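Local coordinates for protein large component of pyocin AP41 (PDB 4UHQ) that is a bacteriocin of Pseudomonas aeruginosa whose DNase domain, the part present here, probably cuts DNA as a metal-binding nuclease of the HNH type, at residues A[51-56]-A[114-119]. Residues are numbered along the deposited sequence; the frame is centred on the assembly and turned at random. Where two conformers were deposited one is given.
Sequences QFWMAV and LVIVTP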
ATOM      1  N   GLN A  51      -3.567  -8.527   6.120  1.00 21.93           N
ATOM      2  CA  GLN A  51      -4.666  -9.036   5.313  0.50 21.83           C
ATOM      3  C   GLN A  51      -4.629  -8.402   3.934  1.00 20.70           C
ATOM      4  O   GLN A  51      -5.035  -9.025   2.942  1.00 22.16           O
ATOM      5  CB  GLN A  51      -6.022  -8.813   6.013  0.50 23.40           C
ATOM      6  CG  GLN A  51      -6.145  -9.571   7.331  0.50 24.83           C
ATOM      7  CD  GLN A  51      -7.559  -9.578   7.900  0.50 29.31           C
ATOM      8  OE1 GLN A  51      -8.538  -9.687   7.164  0.50 36.13           O
ATOM      9  NE2 GLN A  51      -7.662  -9.476   9.219  0.50 36.27           N
ATOM     10  N   PHE A  52      -4.112  -7.168   3.852  1.00 17.93           N
ATOM     11  CA  PHE A  52      -3.962  -6.521   2.562  1.00 18.59           C
ATOM     12  C   PHE A  52      -3.024  -7.354   1.678  1.00 19.02           C
ATOM     13  O   PHE A  52      -3.321  -7.647   0.512  1.00 19.09           O
ATOM     14  CB  PHE A  52      -3.397  -5.088   2.739  1.00 19.16           C
ATOM     15  CG  PHE A  52      -3.116  -4.415   1.442  1.00 17.45           C
ATOM     16  CD1 PHE A  52      -1.878  -4.557   0.832  1.00 18.60           C
ATOM     17  CD2 PHE A  52      -4.060  -3.614   0.857  1.00 19.49           C
ATOM     18  CE1 PHE A  52      -1.629  -3.961  -0.409  1.00 18.12           C
ATOM     19  CE2 PHE A  52      -3.804  -2.956  -0.355  1.00 21.55           C
ATOM     20  CZ  PHE A  52      -2.593  -3.158  -1.006  1.00 18.73           C
ATOM     21  N   TRP A  53      -1.855  -7.698   2.197  1.00 16.56           N
ATOM     22  CA  TRP A  53      -0.913  -8.392   1.319  1.00 16.16           C
ATOM     23  C   TRP A  53      -1.399  -9.810   1.060  1.00 18.57           C
ATOM     24  O   TRP A  53      -1.148 -10.361  -0.018  1.00 19.31           O
ATOM     25  CB  TRP A  53       0.489  -8.385   1.883  1.00 18.26           C
ATOM     26  CG  TRP A  53       1.067  -6.981   1.800  1.00 18.18           C
ATOM     27  CD1 TRP A  53       1.344  -6.165   2.847  1.00 18.66           C
ATOM     28  CD2 TRP A  53       1.362  -6.249   0.599  1.00 18.15           C
ATOM     29  NE1 TRP A  53       1.833  -4.959   2.371  1.00 19.03           N
ATOM     30  CE2 TRP A  53       1.827  -4.970   1.008  1.00 19.05           C
ATOM     31  CE3 TRP A  53       1.235  -6.523  -0.777  1.00 17.82           C
ATOM     32  CZ2 TRP A  53       2.228  -3.988   0.107  1.00 18.84           C
ATOM     33  CZ3 TRP A  53       1.661  -5.535  -1.675  1.00 19.22           C
ATOM     34  CH2 TRP A  53       2.128  -4.276  -1.224  1.00 18.79           C
ATOM     35  N   MET A  54      -2.116 -10.429   2.015  1.00 20.46           N
ATOM     36  CA  MET A  54      -2.727 -11.749   1.698  1.00 21.50           C
ATOM     37  C   MET A  54      -3.762 -11.621   0.575  1.00 21.17           C
ATOM     38  O   MET A  54      -3.852 -12.517  -0.281  1.00 22.49           O
ATOM     39  CB  MET A  54      -3.365 -12.335   2.940  1.00 25.25           C
ATOM     40  CG  MET A  54      -2.364 -12.479   4.040  1.00 36.62           C
ATOM     41  SD  MET A  54      -2.631 -14.065   4.783  1.00 54.30           S
ATOM     42  CE  MET A  54      -2.746 -15.064   3.248  1.00 35.94           C
ATOM     43  N   ALA A  55      -4.528 -10.529   0.549  1.00 21.08           N
ATOM     44  CA  ALA A  55      -5.471 -10.318  -0.554  1.00 22.57           C
ATOM     45  C   ALA A  55      -4.736 -10.195  -1.882  1.00 21.43           C
ATOM     46  O   ALA A  55      -5.172 -10.766  -2.891  1.00 24.11           O
ATOM     47  CB  ALA A  55      -6.322  -9.059  -0.310  1.00 23.00           C
ATOM     48  N   VAL A  56      -3.624  -9.472  -1.885  1.00 19.92           N
ATOM     49  CA  VAL A  56      -2.783  -9.403  -3.091  1.00 17.32           C
ATOM     50  C   VAL A  56      -2.390 -10.802  -3.528  1.00 21.37           C
ATOM     51  O   VAL A  56      -2.410 -11.149  -4.713  1.00 23.25           O
ATOM     52  CB  VAL A  56      -1.555  -8.528  -2.829  1.00 17.80           C
ATOM     53  CG1 VAL A  56      -0.497  -8.620  -3.946  1.00 20.51           C
ATOM     54  CG2 VAL A  56      -2.012  -7.056  -2.646  1.00 20.27           C
ATOM     55  N   LEU A 114      -5.554   5.265   0.565  1.00 17.11           N
ATOM     56  CA  LEU A 114      -4.271   4.504   0.566  1.00 18.09           C
ATOM     57  C   LEU A 114      -3.633   4.486  -0.814  1.00 17.25           C
ATOM     58  O   LEU A 114      -4.350   4.400  -1.832  1.00 18.28           O
ATOM     59  CB  LEU A 114      -4.478   3.040   0.978  1.00 16.35           C
ATOM     60  CG  LEU A 114      -5.207   2.885   2.285  1.00 18.08           C
ATOM     61  CD1 LEU A 114      -5.379   1.400   2.599  1.00 20.35           C
ATOM     62  CD2 LEU A 114      -4.509   3.594   3.440  1.00 20.20           C
ATOM     63  N   VAL A 115      -2.307   4.567  -0.828  1.00 17.06           N
ATOM     64  CA  VAL A 115      -1.550   4.221  -2.041  1.00 17.91           C
ATOM     65  C   VAL A 115      -0.415   3.310  -1.654  1.00 17.84           C
ATOM     66  O   VAL A 115      -0.038   3.215  -0.469  1.00 17.18           O
ATOM     67  CB  VAL A 115      -0.987   5.461  -2.766  1.00 17.50           C
ATOM     68  CG1 VAL A 115      -2.106   6.285  -3.386  1.00 18.66           C
ATOM     69  CG2 VAL A 115      -0.126   6.331  -1.776  1.00 18.00           C
ATOM     70  N   ILE A 116       0.162   2.616  -2.646  1.00 16.22           N
ATOM     71  CA  ILE A 116       1.417   1.906  -2.404  1.00 16.20           C
ATOM     72  C   ILE A 116       2.560   2.730  -2.960  1.00 17.81           C
ATOM     73  O   ILE A 116       2.442   3.308  -4.048  1.00 16.76           O
ATOM     74  CB  ILE A 116       1.465   0.507  -3.059  1.00 16.55           C
ATOM     75  CG1 ILE A 116       0.271  -0.348  -2.634  1.00 18.26           C
ATOM     76  CG2 ILE A 116       2.773  -0.204  -2.691  1.00 16.97           C
ATOM     77  CD1 ILE A 116       0.065  -0.478  -1.098  1.00 18.46           C
ATOM     78  N   VAL A 117       3.620   2.855  -2.154  1.00 16.66           N
ATOM     79  CA  VAL A 117       4.816   3.629  -2.474  1.00 16.97           C
ATOM     80  C   VAL A 117       6.038   2.852  -2.049  1.00 18.39           C
ATOM     81  O   VAL A 117       5.990   1.975  -1.168  1.00 18.83           O
ATOM     82  CB  VAL A 117       4.826   4.999  -1.766  1.00 17.58           C
ATOM     83  CG1 VAL A 117       3.876   5.970  -2.465  1.00 19.37           C
ATOM     84  CG2 VAL A 117       4.435   4.809  -0.271  1.00 19.26           C
ATOM     85  N   THR A 118       7.169   3.130  -2.680  1.00 18.03           N
ATOM     86  CA  THR A 118       8.429   2.570  -2.166  1.00 18.73           C
ATOM     87  C   THR A 118       8.848   3.338  -0.909  1.00 19.20           C
ATOM     88  O   THR A 118       8.375   4.455  -0.674  1.00 19.10           O
ATOM     89  CB  THR A 118       9.577   2.654  -3.170  1.00 20.21           C
ATOM     90  OG1 THR A 118       9.783   4.032  -3.508  1.00 20.77           O
ATOM     91  CG2 THR A 118       9.217   1.903  -4.395  1.00 20.17           C
ATOM     92  N   PRO A 119       9.739   2.782  -0.106  1.00 18.92           N
ATOM     93  CA  PRO A 119      10.186   3.550   1.064  1.00 19.32           C
ATOM     94  C   PRO A 119      10.782   4.895   0.684  1.00 21.09           C
ATOM     95  O   PRO A 119      10.523   5.932   1.385  1.00 21.65           O
ATOM     96  CB  PRO A 119      11.237   2.652   1.697  1.00 21.84           C
ATOM     97  CG  PRO A 119      10.782   1.250   1.318  1.00 21.14           C
ATOM     98  CD  PRO A 119      10.238   1.387  -0.073  1.00 21.19           C
TER
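Ile116 reaches out from its strand and sets one methyl, CD1, against two aromatic rings of the facing helix. The nearer is Phe52, whose CZ lies 3.8 Å from Ile116 CD1; Trp53 follows at 4.3 Å, measured from its CZ2 to the same methyl. Both rings receive the methyl obliquely, and the contact is purely apolar. In Phe52, CG stands anti to the backbone N (chi1 175°), which sends the ring out from the helix with CZ and CE1 leading. Trp53 instead turns its end toward the strand, and the two rings form a T-shaped (edge-to-face) pair: the phenyl edge stands over the indole face, with Phe52 CD1 3.6 Å above the indole plane. In Ile116, CG1 lies anti to the carbonyl carbon (chi1 -54°) and carries CD1 toward the rings. Long side chains suit both places, since the CA atoms of Phe52 and Ile116 are 11.2 Å apart and the two residues, meeting head-on, bridge that gap together. The contact lies buried near the middle of the DNase domain. It joins helix 45-57 to the central strand 114-117, flanked by strands 27-28 and 95-98. Helix 31-37 packs against Phe52 through Ile33 and Leu37. Val117 touches helix 119-132, which carries nickel ligands His122 and His126.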